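Local coordinates for protein CyaB (Pseudomonas aeruginosa, PDB 3R5G) that is an adenylyl cyclase that probably converts ATP to cyclic AMP, present here as the catalytic domain of a longer membrane protein, at residues S44-K49 against V82-A87. Sequence-based numbering, arbitrary orientation.
Sequences SKIALK and VSMGIA
M84 reaches from segment 82-87 to A47 and I46 of segment 44-49. Its CB starts the side chain toward segment 44-49 but stays beyond contact distance. CG lies anti to the backbone N (chi1 176°), and this carries the chain toward the other helix. There CG meets CG2 of I46 at 4.1 Å. It also lies 4.2 Å from CA of A47. SD is the next atom and makes the closest approach of the contact, 3.6 Å to CA of A47. The same sulfur is 3.8 Å from CB of A47, so it rests against CA and the methyl of A47. The chain then bends at chi3 (70°), and CE turns away from A47 instead of continuing past it.

The two segments belong to helices 29-50 and 74-100 of the class III cyclase catalytic domain. Helix 29-50 precedes, and helix 74-100 follows, the hairpin of strands 53-58 and 61-66 in the chain, an arrangement consistent with the ferredoxin-like core of this family. The helices run roughly antiparallel, with 147° between the segment directions and 9.6 Å between the axes, and the segments bury 175 Å² over both sides. A47 also packs on I54 of strand 53-58, which places this edge of the contact next to the sheet. Y50, one turn further along helix 29-50, touches M84 and A87 as well.

No hydrogen bond crosses between the segments. I46 supplies the second apolar patch. CG2 is its inward branch, set anti to the backbone N. This methyl stands 4.1 Å from CB of A87. It is equally far from the carbonyl O of M84, so the methyl faces the groove between M84 and A87, about one turn apart on that helix.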
ATOM      1  N   SER A  44       2.264   4.000  16.817  1.00 15.10           N
ATOM      2  CA  SER A  44       1.761   2.812  17.402  1.00 15.98           C
ATOM      3  C   SER A  44       1.230   3.013  18.844  1.00 14.98           C
ATOM      4  O   SER A  44       0.157   2.506  19.178  1.00 17.05           O
ATOM      5  CB  SER A  44       2.888   1.763  17.353  1.00 16.56           C
ATOM      6  OG  SER A  44       2.438   0.659  18.082  1.00 28.23           O
ATOM      7  N   LYS A  45       1.966   3.750  19.665  1.00 15.37           N
ATOM      8  CA  LYS A  45       1.510   4.019  20.978  1.00 15.14           C
ATOM      9  C   LYS A  45       0.181   4.806  21.008  1.00 14.81           C
ATOM     10  O   LYS A  45      -0.677   4.506  21.781  1.00 15.23           O
ATOM     11  CB  LYS A  45       2.551   4.866  21.706  1.00 15.20           C
ATOM     12  CG  LYS A  45       3.863   4.063  21.985  1.00 20.53           C
ATOM     13  CD  LYS A  45       4.708   4.839  22.911  1.00 22.57           C
ATOM     14  CE  LYS A  45       5.828   3.903  23.372  1.00 29.43           C
ATOM     15  NZ  LYS A  45       7.177   4.522  23.518  1.00 35.70           N
ATOM     16  N   ILE A  46       0.061   5.807  20.110  1.00 13.26           N
ATOM     17  CA  ILE A  46      -1.222   6.505  20.041  1.00 14.02           C
ATOM     18  C   ILE A  46      -2.407   5.641  19.562  1.00 13.06           C
ATOM     19  O   ILE A  46      -3.464   5.674  20.162  1.00 12.73           O
ATOM     20  CB  ILE A  46      -1.086   7.776  19.147  1.00 11.95           C
ATOM     21  CG1 ILE A  46       0.009   8.682  19.686  1.00 14.20           C
ATOM     22  CG2 ILE A  46      -2.463   8.512  19.065  1.00 12.31           C
ATOM     23  CD1 ILE A  46       0.395   9.889  18.880  1.00 13.18           C
ATOM     24  N   ALA A  47      -2.179   4.786  18.556  1.00 13.76           N
ATOM     25  CA  ALA A  47      -3.229   3.892  18.130  1.00 13.97           C
ATOM     26  C   ALA A  47      -3.621   2.940  19.252  1.00 15.05           C
ATOM     27  O   ALA A  47      -4.806   2.735  19.448  1.00 15.64           O
ATOM     28  CB  ALA A  47      -2.773   3.075  16.902  1.00 14.84           C
ATOM     29  N   LEU A  48      -2.629   2.414  20.026  1.00 14.83           N
ATOM     30  CA  LEU A  48      -3.018   1.522  21.170  1.00 16.05           C
ATOM     31  C   LEU A  48      -3.898   2.279  22.199  1.00 13.24           C
ATOM     32  O   LEU A  48      -4.945   1.770  22.614  1.00 16.48           O
ATOM     33  CB  LEU A  48      -1.767   0.918  21.875  1.00 14.51           C
ATOM     34  CG  LEU A  48      -1.994   0.106  23.228  1.00 19.89           C
ATOM     35  CD1 LEU A  48      -2.726  -1.306  23.104  1.00 27.50           C
ATOM     36  CD2 LEU A  48      -0.638  -0.051  24.019  1.00 20.15           C
ATOM     37  N   LYS A  49      -3.496   3.519  22.518  1.00 12.84           N
ATOM     38  CA  LYS A  49      -4.205   4.328  23.499  1.00 14.30           C
ATOM     39  C   LYS A  49      -5.709   4.526  23.117  1.00 13.05           C
ATOM     40  O   LYS A  49      -6.636   4.497  23.917  1.00 13.25           O
ATOM     41  CB  LYS A  49      -3.538   5.688  23.618  1.00 17.92           C
ATOM     42  CG  LYS A  49      -4.383   6.633  24.358  1.00 20.19           C
ATOM     43  CD  LYS A  49      -3.804   8.047  24.222  1.00 32.99           C
ATOM     44  CE  LYS A  49      -3.059   8.478  25.482  1.00 38.71           C
ATOM     45  NZ  LYS A  49      -1.920   9.363  25.123  1.00 39.09           N
ATOM     46  N   VAL A  82     -11.183   8.941  14.575  1.00  7.62           N
ATOM     47  CA  VAL A  82     -10.868  10.367  14.209  1.00  7.56           C
ATOM     48  C   VAL A  82     -10.126  11.063  15.326  1.00  7.92           C
ATOM     49  O   VAL A  82      -9.243  11.901  15.043  1.00  9.03           O
ATOM     50  CB  VAL A  82     -12.182  11.016  13.856  1.00  7.77           C
ATOM     51  CG1 VAL A  82     -12.037  12.536  13.448  1.00 10.46           C
ATOM     52  CG2 VAL A  82     -12.737  10.342  12.583  1.00  9.53           C
ATOM     53  N   SER A  83     -10.492  10.779  16.584  1.00  8.74           N
ATOM     54  CA  SER A  83      -9.802  11.372  17.739  1.00  8.90           C
ATOM     55  C   SER A  83      -8.381  10.921  17.745  1.00  8.76           C
ATOM     56  O   SER A  83      -7.482  11.726  18.068  1.00  9.22           O
ATOM     57  CB  SER A  83     -10.534  11.007  19.070  1.00  9.58           C
ATOM     58  OG  SER A  83     -11.871  11.491  19.019  1.00 10.42           O
ATOM     59  N   MET A  84      -8.082   9.650  17.386  1.00  8.74           N
ATOM     60  CA  MET A  84      -6.717   9.193  17.251  1.00  9.10           C
ATOM     61  C   MET A  84      -5.979  10.028  16.203  1.00  9.56           C
ATOM     62  O   MET A  84      -4.839  10.496  16.425  1.00  9.40           O
ATOM     63  CB  MET A  84      -6.803   7.721  16.908  1.00  7.80           C
ATOM     64  CG  MET A  84      -5.436   7.141  16.646  1.00 11.57           C
ATOM     65  SD  MET A  84      -5.382   5.571  15.790  1.00 10.56           S
ATOM     66  CE  MET A  84      -5.929   6.222  14.160  1.00 10.16           C
ATOM     67  N   GLY A  85      -6.649  10.270  15.078  1.00  8.14           N
ATOM     68  CA  GLY A  85      -5.977  11.092  14.054  1.00  8.63           C
ATOM     69  C   GLY A  85      -5.690  12.510  14.516  1.00  6.63           C
ATOM     70  O   GLY A  85      -4.588  13.002  14.234  1.00  8.67           O
ATOM     71  N   ILE A  86      -6.637  13.123  15.247  1.00  7.40           N
ATOM     72  CA  ILE A  86      -6.423  14.455  15.812  1.00  7.78           C
ATOM     73  C   ILE A  86      -5.170  14.454  16.708  1.00  8.92           C
ATOM     74  O   ILE A  86      -4.294  15.337  16.639  1.00  9.23           O
ATOM     75  CB  ILE A  86      -7.612  14.963  16.528  1.00  8.38           C
ATOM     76  CG1 ILE A  86      -8.734  15.322  15.501  1.00  9.40           C
ATOM     77  CG2 ILE A  86      -7.261  16.164  17.470  1.00 10.25           C
ATOM     78  CD1 ILE A  86     -10.125  15.471  16.149  1.00  9.85           C
ATOM     79  N   ALA A  87      -5.121  13.390  17.553  1.00  9.59           N
ATOM     80  CA  ALA A  87      -4.016  13.265  18.426  1.00 10.48           C
ATOM     81  C   ALA A  87      -2.695  13.049  17.750  1.00  9.97           C
ATOM     82  O   ALA A  87      -1.634  13.551  18.204  1.00 11.22           O
ATOM     83  CB  ALA A  87      -4.333  12.094  19.422  1.00  9.37           C
TER